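Ribonucleoside-diphosphate reductase (Pseudomonas aeruginosa, PDB 5IM3) probably reduces ribonucleoside diphosphates to the deoxyribonucleotide precursors of DNA, using thioredoxin as reductant, and binds dATP at its N-terminal ATP cone and in its barrel domain. Local coordinates at residues Leu375-Asp380 against Trp406-Ala411; Gly384-Ile389 against Val427-Val432; Asp511-Tyr516 against Val580-Asn585. All coordinates share one frame; numbering follows the deposited sequence.

Contact 1 of 3, residues Leu375-Asp380 against Trp406-Ala411; sequences LTTVPD and WTPVRA. With DTP (2'-deoxyadenosine 5'-triphosphate), chain G.
Asp380 and Arg410 meet at about a right angle, with the carboxylate and guanidinium planes 51° apart. Arg410 presents its guanidinium side-on: NE and NH2 both reach Asp380 OD2 at 2.9 Å, both bonds close to the guanidinium plane. NE comes in on the syn side of OD2, whereas NH2 stands above the carboxylate plane. The approach depends on how Arg410 folds, CG lying between the backbone N and the carbonyl carbon (chi1 62°) and the chain bending at chi3. Asp380 OD1 accepts a hydrogen bond from the backbone N of Arg410 at 3.0 Å, from well outside the carboxylate plane, and one from the O3' hydroxyl of dATP at 2.7 Å. One carboxylate thus fixes arginine and sugar together. Arg410 in turn lays a guanidinium face against C5' of the nucleotide and gives NH2 to O3G of the gamma-phosphate at 2.9 Å.

Val378 CG2 sits over a face of the Trp406 indole, 3.8 Å from the centroid of its five-membered ring and 14° off the normal, a CH-pi contact. Pro408, inside the type I beta turn from Trp406 to Val409, sets CG 3.3 Å from Val378 O. The loops following two parallel barrel strands, 373-377 and 401-405, line the sugar and phosphates of a dATP that Lys397 and Val440 of the second subunit also bind, an arrangement like the specificity site of class I reductases.

Contact 2 of 3, residues Gly384-Ile389 against Val427-Val432; sequences GIYGAI and VPFLKV. With DTP (2'-deoxyadenosine 5'-triphosphate), chain G.
Phe429 projects from helix 427-440 toward helix 382-395 and sets its ring against Ile385 and Tyr386, two adjoining residues of the facing helix. The segment axes run nearly side by side, 11.0 Å apart at closest approach and crossing at -28°, so side chains bridge the gap. On one face of the Phe429 ring lies the branch methyl Ile385 CG2, 4.3 Å from the centroid and 23° off the normal. This CH-pi contact is displaced toward the rim, where CG2 comes to 4.0 Å from Phe429 CD1. Ile385 CG2 stands anti to the backbone N (chi1 of CG1 -76°), and the longer arm carries CD1 to 3.7 Å from O3' of dATP. Tyr386 meets Phe429 obliquely on that same side of the ring, its CE1 at 4.0 Å from Phe429 CE1.

A turn farther on, Val432 is the next projection. Its CG1 meets Ile389 CG2 at 4.0 Å and also approaches the Tyr386 ring, while CG2 comes to 3.7 Å from Tyr386 OH. Val432 thus fills the corner where Tyr386 and Ile389 meet, and the crossings are close to perpendicular in each pair. The contact between these segments is apolar; the Tyr386 hydroxyl is hydrogen-bonded to Thr436 OG1 of the second subunit. At the nucleotide end the edge of the Phe429 ring, through CZ, lies 3.7 Å from N3 of the adenine.

Both helices also rest on the loops following the barrel strands: Ile385 and Ala388 touch Val378, whereas Phe429 and Leu430 touch Trp406. Beyond Tyr386 and Val432 the second subunit packs on the pair through His390 and Asp435, which places these helices at the dimer interface beside the dATP site.

Contact 3 of 3, residues Asp511-Tyr516 against Val580-Asn585; sequences DLHDLY and VVHSSN
Asp514 and His582 form the polar link: His582 NE2 donates to Asp514 OD1 at 2.6 Å with an N-H...O angle of 152°. The oxygen lies near the imidazole plane and is met almost along its C-O direction, while carboxylate and ring planes are 38° apart. His582 ND1 is bonded to Thr594 OG1, so both ring nitrogens are engaged and the rotation of the ring is fixed. A water adds a second polar bridge, donating to the backbone O of His513 and of Val581, each at 2.9 Å.

These are loops of the reductase barrel domain, one running from strand 500-504 to helix 517-532 and the other leading from helix 566-571 toward strand 600-608; His582 also touches Thr377 of strand 373-377.

Ring contact comes from His513, whose plane is 23° from that of His582, but the centroids are 4.9 Å apart and the rings barely overlap. The nearest atoms are His513 NE2 and His582 CD2, at 3.4 Å. Asp405 and Glu455 hold the two nitrogens of His513.

Van der Waals packing falls to Val580: CG2 lies 3.5 Å from the backbone O of Asp514, and its apolar neighbour is CE2 at the edge of the Tyr516 ring, 4.5 Å away.

From the N terminus, segment 375-380 takes in the end of strand 373-377 and the loop after it, and helix 382-395 follows directly. Strand 401-405 then delivers 406-411, closing contact 1 over 25 intervening residues. Contact 2 opens at 384-389, inside that loop, but closes only at 427-432, so the two cross along the chain. They also touch in space: Pro379 packs on Gly384 and Ile385, and both contacts reach the same dATP. Contact 3 lies later in series, with 63 residues between its segments. It meets contact 1 where Thr407 touches His513 and Leu375 touches Ser583, but stays about 11 Å from contact 2 at the nearest atoms. Contact 1 thus stands between the interface helices and the 511-516 and 580-585 loops.

Contact 1 of 3, residues Leu375-Asp380 against Trp406-Ala411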
loop_
_atom_site.group_PDB
_atom_site.type_symbol
_atom_site.label_atom_id
_atom_site.label_comp_id
_atom_site.label_asym_id
_atom_site.label_seq_id
_atom_site.Cartn_x
_atom_site.Cartn_y
_atom_site.Cartn_z
ATOM N N LEU A 375 -43.948 -1.641 11.082
ATOM C CA LEU A 375 -43.147 -0.513 11.532
ATOM C C LEU A 375 -43.518 -0.192 12.973
ATOM O O LEU A 375 -44.699 -0.183 13.331
ATOM C CB LEU A 375 -43.362 0.739 10.663
ATOM C CG LEU A 375 -42.942 0.692 9.189
ATOM C CD1 LEU A 375 -43.941 -0.084 8.333
ATOM C CD2 LEU A 375 -42.772 2.112 8.658
ATOM N N THR A 376 -42.506 0.074 13.796
ATOM C CA THR A 376 -42.709 0.406 15.198
ATOM C C THR A 376 -41.871 1.620 15.565
ATOM O O THR A 376 -40.933 1.997 14.857
ATOM C CB THR A 376 -42.335 -0.755 16.131
ATOM O OG1 THR A 376 -40.909 -0.900 16.167
ATOM C CG2 THR A 376 -42.967 -2.063 15.665
ATOM N N THR A 377 -42.224 2.226 16.694
ATOM C CA THR A 377 -41.447 3.300 17.297
ATOM C C THR A 377 -41.242 2.955 18.764
ATOM O O THR A 377 -42.184 2.528 19.440
ATOM C CB THR A 377 -42.146 4.659 17.135
ATOM O OG1 THR A 377 -41.374 5.676 17.779
ATOM C CG2 THR A 377 -43.552 4.635 17.725
ATOM N N VAL A 378 -40.017 3.113 19.243
ATOM C CA VAL A 378 -39.619 2.658 20.576
ATOM C C VAL A 378 -39.664 3.846 21.531
ATOM O O VAL A 378 -39.032 4.871 21.248
ATOM C CB VAL A 378 -38.217 2.025 20.564
ATOM C CG1 VAL A 378 -37.918 1.379 21.907
ATOM C CG2 VAL A 378 -38.101 1.000 19.452
ATOM N N PRO A 379 -40.386 3.759 22.646
ATOM C CA PRO A 379 -40.424 4.876 23.593
ATOM C C PRO A 379 -39.198 4.914 24.498
ATOM O O PRO A 379 -38.527 3.908 24.734
ATOM C CB PRO A 379 -41.696 4.605 24.406
ATOM C CG PRO A 379 -41.842 3.134 24.368
ATOM C CD PRO A 379 -41.329 2.692 23.022
ATOM N N ASP A 380 -38.923 6.113 25.016
ATOM C CA ASP A 380 -37.753 6.353 25.854
ATOM C C ASP A 380 -38.010 5.983 27.313
ATOM O O ASP A 380 -37.735 6.779 28.217
ATOM C CB ASP A 380 -37.326 7.823 25.753
ATOM C CG ASP A 380 -36.022 8.115 26.489
ATOM O OD1 ASP A 380 -35.120 7.253 26.472
ATOM O OD2 ASP A 380 -35.903 9.207 27.087
ATOM N N TRP A 406 -35.621 3.878 16.632
ATOM C CA TRP A 406 -34.948 3.945 17.922
ATOM C C TRP A 406 -34.536 5.358 18.308
ATOM O O TRP A 406 -33.939 5.546 19.373
ATOM C CB TRP A 406 -33.729 3.020 17.914
ATOM C CG TRP A 406 -34.136 1.612 18.155
ATOM C CD1 TRP A 406 -34.562 0.707 17.223
ATOM C CD2 TRP A 406 -34.207 0.948 19.420
ATOM N NE1 TRP A 406 -34.882 -0.482 17.832
ATOM C CE2 TRP A 406 -34.672 -0.361 19.179
ATOM C CE3 TRP A 406 -33.919 1.330 20.732
ATOM C CZ2 TRP A 406 -34.852 -1.287 20.203
ATOM C CZ3 TRP A 406 -34.099 0.409 21.745
ATOM C CH2 TRP A 406 -34.560 -0.884 21.477
ATOM N N THR A 407 -34.868 6.351 17.491
ATOM C CA THR A 407 -34.467 7.725 17.773
ATOM C C THR A 407 -34.912 8.232 19.141
ATOM O O THR A 407 -34.130 8.959 19.775
ATOM C CB THR A 407 -35.001 8.636 16.662
ATOM O OG1 THR A 407 -34.367 8.292 15.423
ATOM C CG2 THR A 407 -34.745 10.107 16.972
ATOM N N PRO A 408 -36.112 7.924 19.645
ATOM C CA PRO A 408 -36.541 8.538 20.916
ATOM C C PRO A 408 -35.703 8.138 22.120
ATOM O O PRO A 408 -35.751 8.837 23.141
ATOM C CB PRO A 408 -37.995 8.059 21.070
ATOM C CG PRO A 408 -38.427 7.665 19.695
ATOM C CD PRO A 408 -37.192 7.135 19.027
ATOM N N VAL A 409 -34.940 7.053 22.039
ATOM C CA VAL A 409 -34.238 6.512 23.200
ATOM C C VAL A 409 -32.980 7.334 23.461
ATOM O O VAL A 409 -32.169 7.553 22.555
ATOM C CB VAL A 409 -33.910 5.025 22.982
ATOM C CG1 VAL A 409 -33.091 4.465 24.135
ATOM C CG2 VAL A 409 -35.196 4.228 22.809
ATOM N N ARG A 410 -32.805 7.769 24.709
ATOM C CA ARG A 410 -31.762 8.732 25.050
ATOM C C ARG A 410 -30.368 8.136 24.876
ATOM O O ARG A 410 -30.153 6.930 25.022
ATOM C CB ARG A 410 -31.950 9.235 26.480
ATOM C CG ARG A 410 -31.854 8.167 27.555
ATOM C CD ARG A 410 -32.263 8.729 28.910
ATOM N NE ARG A 410 -33.661 9.151 28.917
ATOM C CZ ARG A 410 -34.332 9.530 30.000
ATOM N NH1 ARG A 410 -33.736 9.550 31.186
ATOM N NH2 ARG A 410 -35.603 9.885 29.896
ATOM N N ALA A 411 -29.410 9.011 24.579
ATOM C CA ALA A 411 -28.102 8.606 24.096
ATOM C C ALA A 411 -27.091 8.504 25.237
ATOM O O ALA A 411 -27.382 8.805 26.396
ATOM C CB ALA A 411 -27.611 9.591 23.035
HETATM P PG DTP G . -37.353 9.704 33.424
HETATM O O1G DTP G . -35.904 9.774 33.765
HETATM O O2G DTP G . -38.114 10.989 33.757
HETATM O O3G DTP G . -37.586 9.394 31.945
HETATM P PB DTP G . -38.695 7.167 33.685
HETATM O O1B DTP G . -39.298 7.387 32.357
HETATM O O2B DTP G . -39.732 6.635 34.673
HETATM O O3B DTP G . -38.088 8.539 34.222
HETATM P PA DTP G . -37.286 5.048 32.468
HETATM O O1A DTP G . -38.377 5.308 31.546
HETATM O O2A DTP G . -37.465 3.656 33.030
HETATM O O3A DTP G . -37.489 6.128 33.612
HETATM O "O5'" DTP G . -35.908 5.163 31.709
HETATM C "C5'" DTP G . -35.618 6.250 30.806
HETATM C "C4'" DTP G . -34.429 5.893 29.949
HETATM O "O4'" DTP G . -33.352 5.432 30.793
HETATM C "C3'" DTP G . -34.668 4.800 28.907
HETATM O "O3'" DTP G . -34.014 5.130 27.681
HETATM C "C2'" DTP G . -34.041 3.565 29.539
HETATM C "C1'" DTP G . -32.921 4.144 30.385
HETATM N N9 DTP G . -32.624 3.371 31.583
HETATM C C8 DTP G . -33.317 3.413 32.763
HETATM N N7 DTP G . -32.881 2.573 33.670
HETATM C C5 DTP G . -31.816 1.939 33.046
HETATM C C6 DTP G . -30.919 0.946 33.478
HETATM N N6 DTP G . -30.953 0.392 34.693
HETATM N N1 DTP G . -29.965 0.543 32.611
HETATM C C2 DTP G . -29.919 1.103 31.399
HETATM N N3 DTP G . -30.712 2.043 30.878
HETATM C C4 DTP G . -31.647 2.422 31.760
#

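Contact 2 of 3, residues Gly384-Ile389 against Val427-Val432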
loop_
_atom_site.group_PDB
_atom_site.type_symbol
_atom_site.label_atom_id
_atom_site.label_comp_id
_atom_site.label_asym_id
_atom_site.label_seq_id
_atom_site.Cartn_x
_atom_site.Cartn_y
_atom_site.Cartn_z
ATOM N N GLY A 384 -41.222 0.349 28.091
ATOM C CA GLY A 384 -41.619 0.419 26.697
ATOM C C GLY A 384 -40.542 -0.061 25.748
ATOM O O GLY A 384 -40.846 -0.586 24.674
ATOM N N ILE A 385 -39.274 0.107 26.122
ATOM C CA ILE A 385 -38.196 -0.492 25.340
ATOM C C ILE A 385 -38.377 -2.002 25.281
ATOM O O ILE A 385 -38.337 -2.610 24.204
ATOM C CB ILE A 385 -36.828 -0.103 25.925
ATOM C CG1 ILE A 385 -36.490 1.341 25.540
ATOM C CG2 ILE A 385 -35.729 -1.055 25.444
ATOM C CD1 ILE A 385 -35.408 1.965 26.388
ATOM N N TYR A 386 -38.598 -2.630 26.438
ATOM C CA TYR A 386 -38.750 -4.078 26.467
ATOM C C TYR A 386 -40.141 -4.530 26.039
ATOM O O TYR A 386 -40.321 -5.708 25.708
ATOM C CB TYR A 386 -38.386 -4.608 27.859
ATOM C CG TYR A 386 -36.903 -4.881 27.918
ATOM C CD1 TYR A 386 -35.999 -3.864 28.193
ATOM C CD2 TYR A 386 -36.400 -6.141 27.621
ATOM C CE1 TYR A 386 -34.637 -4.103 28.208
ATOM C CE2 TYR A 386 -35.045 -6.390 27.632
ATOM C CZ TYR A 386 -34.165 -5.369 27.920
ATOM O OH TYR A 386 -32.815 -5.622 27.931
ATOM N N GLY A 387 -41.118 -3.624 26.016
ATOM C CA GLY A 387 -42.351 -3.906 25.306
ATOM C C GLY A 387 -42.145 -3.939 23.805
ATOM O O GLY A 387 -42.791 -4.722 23.105
ATOM N N ALA A 388 -41.227 -3.110 23.297
ATOM C CA ALA A 388 -40.910 -3.116 21.872
ATOM C C ALA A 388 -40.095 -4.348 21.494
ATOM O O ALA A 388 -40.276 -4.911 20.405
ATOM C CB ALA A 388 -40.157 -1.840 21.502
ATOM N N ILE A 389 -39.187 -4.776 22.375
ATOM C CA ILE A 389 -38.492 -6.041 22.153
ATOM C C ILE A 389 -39.496 -7.180 22.107
ATOM O O ILE A 389 -39.391 -8.092 21.280
ATOM C CB ILE A 389 -37.435 -6.283 23.245
ATOM C CG1 ILE A 389 -36.461 -5.109 23.343
ATOM C CG2 ILE A 389 -36.679 -7.579 22.970
ATOM C CD1 ILE A 389 -35.694 -4.850 22.086
ATOM N N VAL A 427 -27.181 1.463 21.797
ATOM C CA VAL A 427 -26.524 0.276 21.245
ATOM C C VAL A 427 -26.675 -0.942 22.147
ATOM O O VAL A 427 -26.938 -2.036 21.628
ATOM C CB VAL A 427 -25.066 0.597 20.888
ATOM C CG1 VAL A 427 -24.300 -0.665 20.521
ATOM C CG2 VAL A 427 -25.043 1.566 19.714
ATOM N N PRO A 428 -26.534 -0.852 23.472
ATOM C CA PRO A 428 -26.754 -2.055 24.291
ATOM C C PRO A 428 -28.148 -2.637 24.145
ATOM O O PRO A 428 -28.321 -3.857 24.269
ATOM C CB PRO A 428 -26.502 -1.562 25.719
ATOM C CG PRO A 428 -25.596 -0.423 25.566
ATOM C CD PRO A 428 -26.000 0.258 24.278
ATOM N N PHE A 429 -29.154 -1.795 23.897
ATOM C CA PHE A 429 -30.489 -2.297 23.612
ATOM C C PHE A 429 -30.581 -2.892 22.207
ATOM O O PHE A 429 -31.240 -3.912 21.998
ATOM C CB PHE A 429 -31.505 -1.180 23.812
ATOM C CG PHE A 429 -31.593 -0.705 25.233
ATOM C CD1 PHE A 429 -31.896 -1.590 26.243
ATOM C CD2 PHE A 429 -31.358 0.615 25.561
ATOM C CE1 PHE A 429 -31.972 -1.174 27.551
ATOM C CE2 PHE A 429 -31.433 1.039 26.873
ATOM C CZ PHE A 429 -31.742 0.144 27.868
ATOM N N LEU A 430 -29.915 -2.273 21.231
ATOM C CA LEU A 430 -29.906 -2.856 19.894
ATOM C C LEU A 430 -29.270 -4.232 19.896
ATOM O O LEU A 430 -29.634 -5.087 19.089
ATOM C CB LEU A 430 -29.179 -1.936 18.917
ATOM C CG LEU A 430 -29.913 -0.623 18.665
ATOM C CD1 LEU A 430 -29.076 0.283 17.775
ATOM C CD2 LEU A 430 -31.274 -0.884 18.036
ATOM N N LYS A 431 -28.335 -4.470 20.814
ATOM C CA LYS A 431 -27.774 -5.804 20.951
ATOM C C LYS A 431 -28.838 -6.807 21.381
ATOM O O LYS A 431 -28.820 -7.963 20.956
ATOM C CB LYS A 431 -26.618 -5.783 21.948
ATOM C CG LYS A 431 -26.045 -7.159 22.239
ATOM C CD LYS A 431 -25.242 -7.685 21.056
ATOM C CE LYS A 431 -23.901 -6.979 20.961
ATOM N NZ LYS A 431 -22.998 -7.680 20.021
ATOM N N VAL A 432 -29.759 -6.379 22.250
ATOM C CA VAL A 432 -30.872 -7.245 22.626
ATOM C C VAL A 432 -31.762 -7.514 21.416
ATOM O O VAL A 432 -32.213 -8.637 21.198
ATOM C CB VAL A 432 -31.667 -6.617 23.784
ATOM C CG1 VAL A 432 -32.845 -7.503 24.172
ATOM C CG2 VAL A 432 -30.751 -6.378 24.993
HETATM P PG DTP G . -37.353 9.704 33.424
HETATM O O1G DTP G . -35.904 9.774 33.765
HETATM O O2G DTP G . -38.114 10.989 33.757
HETATM O O3G DTP G . -37.586 9.394 31.945
HETATM P PB DTP G . -38.695 7.167 33.685
HETATM O O1B DTP G . -39.298 7.387 32.357
HETATM O O2B DTP G . -39.732 6.635 34.673
HETATM O O3B DTP G . -38.088 8.539 34.222
HETATM P PA DTP G . -37.286 5.048 32.468
HETATM O O1A DTP G . -38.377 5.308 31.546
HETATM O O2A DTP G . -37.465 3.656 33.030
HETATM O O3A DTP G . -37.489 6.128 33.612
HETATM O "O5'" DTP G . -35.908 5.163 31.709
HETATM C "C5'" DTP G . -35.618 6.250 30.806
HETATM C "C4'" DTP G . -34.429 5.893 29.949
HETATM O "O4'" DTP G . -33.352 5.432 30.793
HETATM C "C3'" DTP G . -34.668 4.800 28.907
HETATM O "O3'" DTP G . -34.014 5.130 27.681
HETATM C "C2'" DTP G . -34.041 3.565 29.539
HETATM C "C1'" DTP G . -32.921 4.144 30.385
HETATM N N9 DTP G . -32.624 3.371 31.583
HETATM C C8 DTP G . -33.317 3.413 32.763
HETATM N N7 DTP G . -32.881 2.573 33.670
HETATM C C5 DTP G . -31.816 1.939 33.046
HETATM C C6 DTP G . -30.919 0.946 33.478
HETATM N N6 DTP G . -30.953 0.392 34.693
HETATM N N1 DTP G . -29.965 0.543 32.611
HETATM C C2 DTP G . -29.919 1.103 31.399
HETATM N N3 DTP G . -30.712 2.043 30.878
HETATM C C4 DTP G . -31.647 2.422 31.760
#

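Contact 3 of 3, residues Asp511-Tyr516 against Val580-Asn585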
loop_
_atom_site.group_PDB
_atom_site.type_symbol
_atom_site.label_atom_id
_atom_site.label_comp_id
_atom_site.label_asym_id
_atom_site.label_seq_id
_atom_site.Cartn_x
_atom_site.Cartn_y
_atom_site.Cartn_z
ATOM N N ASP A 511 -38.888 16.904 21.439
ATOM C CA ASP A 511 -39.868 17.306 20.438
ATOM C C ASP A 511 -39.334 17.250 19.011
ATOM O O ASP A 511 -40.134 17.308 18.072
ATOM C CB ASP A 511 -40.382 18.722 20.744
ATOM C CG ASP A 511 -39.259 19.722 20.963
ATOM O OD1 ASP A 511 -38.237 19.352 21.579
ATOM O OD2 ASP A 511 -39.398 20.882 20.521
ATOM N N LEU A 512 -38.019 17.109 18.821
ATOM C CA LEU A 512 -37.443 17.177 17.478
ATOM C C LEU A 512 -37.885 16.006 16.611
ATOM O O LEU A 512 -38.238 16.187 15.440
ATOM C CB LEU A 512 -35.914 17.211 17.556
ATOM C CG LEU A 512 -35.218 18.528 17.906
ATOM C CD1 LEU A 512 -33.711 18.361 17.761
ATOM C CD2 LEU A 512 -35.706 19.683 17.039
ATOM N N HIS A 513 -37.841 14.792 17.158
ATOM C CA HIS A 513 -38.112 13.607 16.352
ATOM C C HIS A 513 -39.485 13.678 15.689
ATOM O O HIS A 513 -39.650 13.243 14.543
ATOM C CB HIS A 513 -37.994 12.357 17.223
ATOM C CG HIS A 513 -38.188 11.076 16.475
ATOM N ND1 HIS A 513 -37.526 10.788 15.300
ATOM C CD2 HIS A 513 -38.970 10.003 16.739
ATOM C CE1 HIS A 513 -37.891 9.592 14.875
ATOM N NE2 HIS A 513 -38.767 9.095 15.729
ATOM N N ASP A 514 -40.483 14.227 16.387
ATOM C CA ASP A 514 -41.826 14.323 15.827
ATOM C C ASP A 514 -42.009 15.524 14.909
ATOM O O ASP A 514 -42.957 15.540 14.118
ATOM C CB ASP A 514 -42.870 14.386 16.947
ATOM C CG ASP A 514 -43.126 13.037 17.587
ATOM O OD1 ASP A 514 -42.773 12.007 16.980
ATOM O OD2 ASP A 514 -43.693 13.005 18.696
ATOM N N LEU A 515 -41.147 16.531 15.001
ATOM C CA LEU A 515 -41.230 17.665 14.097
ATOM C C LEU A 515 -40.578 17.329 12.755
ATOM O O LEU A 515 -39.771 16.403 12.638
ATOM C CB LEU A 515 -40.563 18.896 14.712
ATOM C CG LEU A 515 -41.192 19.476 15.984
ATOM C CD1 LEU A 515 -40.314 20.591 16.540
ATOM C CD2 LEU A 515 -42.600 19.986 15.730
ATOM N N TYR A 516 -40.944 18.098 11.732
ATOM C CA TYR A 516 -40.378 17.923 10.400
ATOM C C TYR A 516 -40.578 19.210 9.614
ATOM O O TYR A 516 -41.353 20.087 10.005
ATOM C CB TYR A 516 -41.010 16.730 9.673
ATOM C CG TYR A 516 -42.519 16.799 9.555
ATOM C CD1 TYR A 516 -43.124 17.464 8.494
ATOM C CD2 TYR A 516 -43.337 16.193 10.500
ATOM C CE1 TYR A 516 -44.502 17.524 8.380
ATOM C CE2 TYR A 516 -44.715 16.248 10.396
ATOM C CZ TYR A 516 -45.293 16.915 9.334
ATOM O OH TYR A 516 -46.664 16.974 9.224
ATOM N N VAL A 580 -47.270 10.879 12.772
ATOM C CA VAL A 580 -45.965 11.222 12.218
ATOM C C VAL A 580 -45.299 9.941 11.734
ATOM O O VAL A 580 -45.422 8.888 12.368
ATOM C CB VAL A 580 -45.080 11.937 13.269
ATOM C CG1 VAL A 580 -43.631 12.066 12.786
ATOM C CG2 VAL A 580 -45.651 13.311 13.611
ATOM N N VAL A 581 -44.600 10.031 10.605
ATOM C CA VAL A 581 -43.791 8.918 10.115
ATOM C C VAL A 581 -42.449 8.949 10.835
ATOM O O VAL A 581 -41.674 9.900 10.688
ATOM C CB VAL A 581 -43.599 8.990 8.594
ATOM C CG1 VAL A 581 -42.879 7.740 8.093
ATOM C CG2 VAL A 581 -44.935 9.166 7.895
ATOM N N HIS A 582 -42.168 7.899 11.604
ATOM C CA HIS A 582 -40.985 7.856 12.447
ATOM C C HIS A 582 -39.834 7.090 11.819
ATOM O O HIS A 582 -38.694 7.218 12.285
ATOM C CB HIS A 582 -41.337 7.228 13.801
ATOM C CG HIS A 582 -42.202 8.097 14.663
ATOM N ND1 HIS A 582 -43.395 7.664 15.198
ATOM C CD2 HIS A 582 -42.043 9.373 15.085
ATOM C CE1 HIS A 582 -43.938 8.637 15.908
ATOM N NE2 HIS A 582 -43.136 9.685 15.856
ATOM N N SER A 583 -40.101 6.312 10.780
ATOM C CA SER A 583 -39.059 5.632 10.022
ATOM C C SER A 583 -39.723 4.975 8.819
ATOM O O SER A 583 -40.934 5.096 8.608
ATOM C CB SER A 583 -38.317 4.602 10.873
ATOM O OG SER A 583 -39.082 3.422 11.052
ATOM N N SER A 584 -38.919 4.280 8.028
ATOM C CA SER A 584 -39.432 3.405 6.993
ATOM C C SER A 584 -39.363 1.965 7.510
ATOM O O SER A 584 -39.202 1.733 8.713
ATOM C CB SER A 584 -38.650 3.634 5.699
ATOM O OG SER A 584 -39.265 2.962 4.617
ATOM N N ASN A 585 -39.482 0.992 6.620
ATOM C CA ASN A 585 -39.578 -0.398 7.033
ATOM C C ASN A 585 -38.284 -1.138 6.702
ATOM O O ASN A 585 -37.268 -0.536 6.330
ATOM C CB ASN A 585 -40.789 -1.060 6.377
ATOM C CG ASN A 585 -40.613 -1.244 4.884
ATOM O OD1 ASN A 585 -40.197 -0.324 4.177
ATOM N ND2 ASN A 585 -40.913 -2.444 4.396
HETATM O O HOH W 1 -39.766 11.237 12.476
#